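Long-range contact in 11S globulin isoform 1 (Cocos nucifera, PDB 5WPW), which serves as a hexameric seed storage globulin of coconut, a nutrient reservoir, and is a potential food allergen: residues 2-13 against 25-36. The protein carries 2 engineered substitutions. Numbering follows the deposited sequence.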
# COMPACT_ATOMS: atom_id res chain seq x y z
N GLU A 2 -11.64 20.62 23.42
CA GLU A 2 -11.49 22.06 23.64
C GLU A 2 -11.53 22.87 22.35
O GLU A 2 -11.12 24.04 22.36
CB GLU A 2 -10.17 22.36 24.37
CG GLU A 2 -10.18 22.11 25.87
CD GLU A 2 -9.88 20.67 26.23
OE1 GLU A 2 -10.01 19.79 25.34
OE2 GLU A 2 -9.52 20.40 27.40
N CYS A 3 -11.97 22.28 21.24
CA CYS A 3 -11.88 23.02 19.98
C CYS A 3 -13.05 23.98 19.78
O CYS A 3 -13.12 24.62 18.72
CB CYS A 3 -11.76 22.05 18.80
SG CYS A 3 -10.09 21.34 18.61
N ARG A 4 -13.94 24.11 20.76
CA ARG A 4 -14.89 25.22 20.77
C ARG A 4 -14.24 26.40 21.49
O ARG A 4 -14.56 26.77 22.63
CB ARG A 4 -16.21 24.81 21.40
CG ARG A 4 -17.02 23.81 20.57
CD ARG A 4 -17.71 22.77 21.45
NE ARG A 4 -18.06 21.53 20.74
CZ ARG A 4 -18.13 20.34 21.34
NH1 ARG A 4 -18.45 19.25 20.65
NH2 ARG A 4 -17.86 20.25 22.64
N ILE A 5 -13.29 27.01 20.80
CA ILE A 5 -12.52 28.11 21.34
C ILE A 5 -13.23 29.41 21.02
O ILE A 5 -13.53 29.69 19.86
CB ILE A 5 -11.09 28.12 20.78
CG1 ILE A 5 -10.52 26.70 20.70
CG2 ILE A 5 -10.19 29.00 21.63
CD1 ILE A 5 -10.74 26.07 19.35
N GLU A 6 -13.51 30.20 22.06
CA GLU A 6 -14.11 31.51 21.86
C GLU A 6 -13.12 32.45 21.16
O GLU A 6 -13.48 33.10 20.17
CB GLU A 6 -14.58 32.08 23.19
CG GLU A 6 -15.41 33.37 23.09
CD GLU A 6 -16.60 33.24 22.16
OE1 GLU A 6 -16.41 33.42 20.94
OE2 GLU A 6 -17.73 32.96 22.64
N ARG A 7 -11.88 32.53 21.66
CA ARG A 7 -10.85 33.40 21.12
C ARG A 7 -9.51 32.68 21.06
O ARG A 7 -9.20 31.84 21.91
CB ARG A 7 -10.64 34.68 21.96
CG ARG A 7 -11.81 35.64 21.98
CD ARG A 7 -12.29 35.99 20.59
NE ARG A 7 -13.58 35.38 20.32
CZ ARG A 7 -14.36 35.71 19.29
NH1 ARG A 7 -15.53 35.09 19.13
NH2 ARG A 7 -13.98 36.65 18.44
N LEU A 8 -8.70 33.04 20.07
CA LEU A 8 -7.30 32.65 20.05
C LEU A 8 -6.42 33.80 20.56
O LEU A 8 -6.82 34.96 20.55
CB LEU A 8 -6.86 32.26 18.63
CG LEU A 8 -7.70 31.20 17.92
CD1 LEU A 8 -7.35 31.17 16.44
CD2 LEU A 8 -7.48 29.83 18.55
N ASN A 9 -5.21 33.46 20.99
CA ASN A 9 -4.25 34.49 21.34
C ASN A 9 -2.84 33.97 21.08
O ASN A 9 -2.60 32.76 21.07
CB ASN A 9 -4.39 34.96 22.80
CG ASN A 9 -4.37 33.82 23.78
OD1 ASN A 9 -5.38 33.14 23.98
ND2 ASN A 9 -3.22 33.59 24.41
N ALA A 10 -1.93 34.90 20.85
CA ALA A 10 -0.54 34.52 20.65
C ALA A 10 0.04 34.02 21.97
O ALA A 10 -0.29 34.52 23.04
CB ALA A 10 0.27 35.70 20.12
N LEU A 11 0.88 33.00 21.88
CA LEU A 11 1.39 32.31 23.05
C LEU A 11 2.89 32.52 23.19
O LEU A 11 3.61 32.73 22.21
CB LEU A 11 1.09 30.81 22.98
CG LEU A 11 -0.38 30.43 23.11
CD1 LEU A 11 -0.62 29.02 22.58
CD2 LEU A 11 -0.84 30.55 24.55
N GLU A 12 3.35 32.45 24.43
CA GLU A 12 4.75 32.51 24.79
C GLU A 12 4.99 31.47 25.86
O GLU A 12 4.04 30.95 26.46
CB GLU A 12 5.15 33.91 25.28
CG GLU A 12 5.65 34.79 24.16
CD GLU A 12 6.38 36.02 24.67
OE1 GLU A 12 7.34 35.87 25.46
OE2 GLU A 12 5.98 37.14 24.27
N PRO A 13 6.25 31.10 26.10
CA PRO A 13 6.54 30.06 27.10
C PRO A 13 6.08 30.45 28.51
O PRO A 13 6.29 31.57 28.96
CB PRO A 13 8.06 29.93 27.02
CG PRO A 13 8.36 30.25 25.61
CD PRO A 13 7.41 31.36 25.24
N ASP A 25 12.39 26.37 27.26
CA ASP A 25 11.15 27.11 27.48
C ASP A 25 9.98 26.20 27.12
O ASP A 25 9.98 25.61 26.04
CB ASP A 25 11.11 28.37 26.61
CG ASP A 25 12.25 29.29 26.88
OD1 ASP A 25 12.75 29.26 28.03
OD2 ASP A 25 12.68 30.01 25.96
N TYR A 26 9.01 26.08 28.01
CA TYR A 26 7.86 25.22 27.74
C TYR A 26 6.62 26.08 27.51
O TYR A 26 6.26 26.90 28.36
CB TYR A 26 7.62 24.24 28.89
CG TYR A 26 8.78 23.31 29.21
CD1 TYR A 26 9.86 23.77 29.97
CD2 TYR A 26 8.79 21.98 28.80
CE1 TYR A 26 10.93 22.93 30.29
CE2 TYR A 26 9.86 21.13 29.11
CZ TYR A 26 10.92 21.61 29.86
OH TYR A 26 12.00 20.80 30.19
N PHE A 27 5.97 25.90 26.36
CA PHE A 27 4.61 26.41 26.22
C PHE A 27 3.66 25.50 26.98
O PHE A 27 3.97 24.34 27.25
CB PHE A 27 4.19 26.50 24.75
CG PHE A 27 5.03 27.44 23.91
CD1 PHE A 27 6.31 27.09 23.53
CD2 PHE A 27 4.51 28.66 23.48
CE1 PHE A 27 7.07 27.94 22.74
CE2 PHE A 27 5.26 29.51 22.69
CZ PHE A 27 6.55 29.14 22.33
N ASP A 28 2.50 26.04 27.37
CA ASP A 28 1.61 25.32 28.27
C ASP A 28 0.72 24.37 27.47
O ASP A 28 -0.24 24.80 26.83
CB ASP A 28 0.76 26.27 29.11
CG ASP A 28 -0.19 25.54 30.04
OD1 ASP A 28 0.02 24.33 30.29
OD2 ASP A 28 -1.15 26.16 30.53
N GLU A 29 1.01 23.07 27.55
CA GLU A 29 0.23 22.08 26.81
C GLU A 29 -1.19 21.94 27.33
O GLU A 29 -2.01 21.29 26.68
CB GLU A 29 0.95 20.73 26.84
CG GLU A 29 1.41 20.29 28.22
CD GLU A 29 1.67 18.79 28.31
OE1 GLU A 29 2.54 18.26 27.57
OE2 GLU A 29 0.99 18.12 29.13
N ASP A 30 -1.49 22.54 28.49
CA ASP A 30 -2.83 22.54 29.06
C ASP A 30 -3.68 23.72 28.60
O ASP A 30 -4.89 23.74 28.86
CB ASP A 30 -2.75 22.51 30.59
CG ASP A 30 -2.39 21.14 31.12
OD1 ASP A 30 -3.33 20.33 31.35
OD2 ASP A 30 -1.19 20.86 31.32
N ASN A 31 -3.07 24.71 27.96
CA ASN A 31 -3.81 25.75 27.26
C ASN A 31 -4.83 25.13 26.30
O ASN A 31 -4.55 24.11 25.65
CB ASN A 31 -2.80 26.63 26.51
CG ASN A 31 -3.39 27.94 26.03
OD1 ASN A 31 -4.19 27.96 25.10
ND2 ASN A 31 -2.96 29.04 26.64
N GLU A 32 -6.02 25.74 26.22
CA GLU A 32 -7.08 25.20 25.38
C GLU A 32 -6.62 25.02 23.93
O GLU A 32 -7.00 24.06 23.26
CB GLU A 32 -8.31 26.11 25.42
CG GLU A 32 -9.40 25.69 26.39
CD GLU A 32 -10.60 26.63 26.35
OE1 GLU A 32 -10.91 27.15 25.25
OE2 GLU A 32 -11.22 26.87 27.42
N GLN A 33 -5.82 25.96 23.43
CA GLN A 33 -5.42 25.92 22.03
C GLN A 33 -4.47 24.76 21.76
O GLN A 33 -4.57 24.11 20.71
CB GLN A 33 -4.80 27.26 21.66
CG GLN A 33 -5.65 28.39 22.20
CD GLN A 33 -5.11 29.75 21.88
OE1 GLN A 33 -5.28 30.25 20.77
NE2 GLN A 33 -4.47 30.37 22.85
N PHE A 34 -3.54 24.50 22.68
CA PHE A 34 -2.70 23.31 22.60
C PHE A 34 -3.51 22.04 22.77
O PHE A 34 -3.28 21.04 22.09
CB PHE A 34 -1.60 23.37 23.66
CG PHE A 34 -0.39 24.10 23.22
CD1 PHE A 34 0.43 23.55 22.25
CD2 PHE A 34 -0.07 25.32 23.75
CE1 PHE A 34 1.54 24.22 21.82
CE2 PHE A 34 1.05 25.99 23.33
CZ PHE A 34 1.86 25.44 22.36
N ARG A 35 -4.47 22.06 23.69
CA ARG A 35 -5.35 20.91 23.85
C ARG A 35 -6.24 20.72 22.63
O ARG A 35 -6.54 19.59 22.25
CB ARG A 35 -6.18 21.06 25.13
CG ARG A 35 -5.46 20.53 26.39
CD ARG A 35 -6.39 20.43 27.59
NE ARG A 35 -6.83 21.75 28.05
CZ ARG A 35 -7.17 22.04 29.30
NH1 ARG A 35 -7.13 21.10 30.24
NH2 ARG A 35 -7.56 23.27 29.61
N CYS A 36 -6.65 21.80 21.96
CA CYS A 36 -7.42 21.61 20.74
C CYS A 36 -6.54 21.04 19.64
O CYS A 36 -6.97 20.15 18.90
CB CYS A 36 -8.07 22.92 20.29
SG CYS A 36 -8.76 22.89 18.57
O HOH W 1 2.22 28.92 26.51
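Gln-33 OE1 receives Asn-9 N at 3.2 Å, with an N-H...O angle of 154° and the donor tilted from the carbonyl plane, so one side chain ties the start of helix 32-37 to the extended N-terminal arm of this 11S globulin, a two-cupin fold. Behind it, Asn-31 OD1 takes two donors from Gln-33, the backbone N at 3.1 Å, on a lone pair in the carbonyl plane, and, weakly, the side-chain NE2. The first is the N-cap bond of the helix; the second is consistent with a fixed rotation of the Gln-33 amide. The principle at work is that an arm without regular secondary structure can be pinned at intervals. Leu-11 supplies the apolar pin: CD1 meets Phe-34 CE2 at 3.5 Å while CD2 rests against Asn-31 ND2, and Leu-340 of the second cupin domain packs against Leu-11, Phe-27 and Phe-34, so the arm bridges both domains. Farther along, Pro-13 lays CD over one face of the Phe-27 ring, 4.1 Å from its centroid, a CH-pi contact, with Leu-11 O at the ring edge. A water joins Glu-12 O to Asp-28 N. Toward the other end, Glu-2 OE2 lies 3.1 Å from Arg-35 NE, above the guanidinium face, a salt bridge of charge alone. The covalent anchor is the disulfide: with Cys-36 SG anti to its own N (chi1 168°), the sulfur reaches Cys-3 SG at 2.0 Å, chi3 100°.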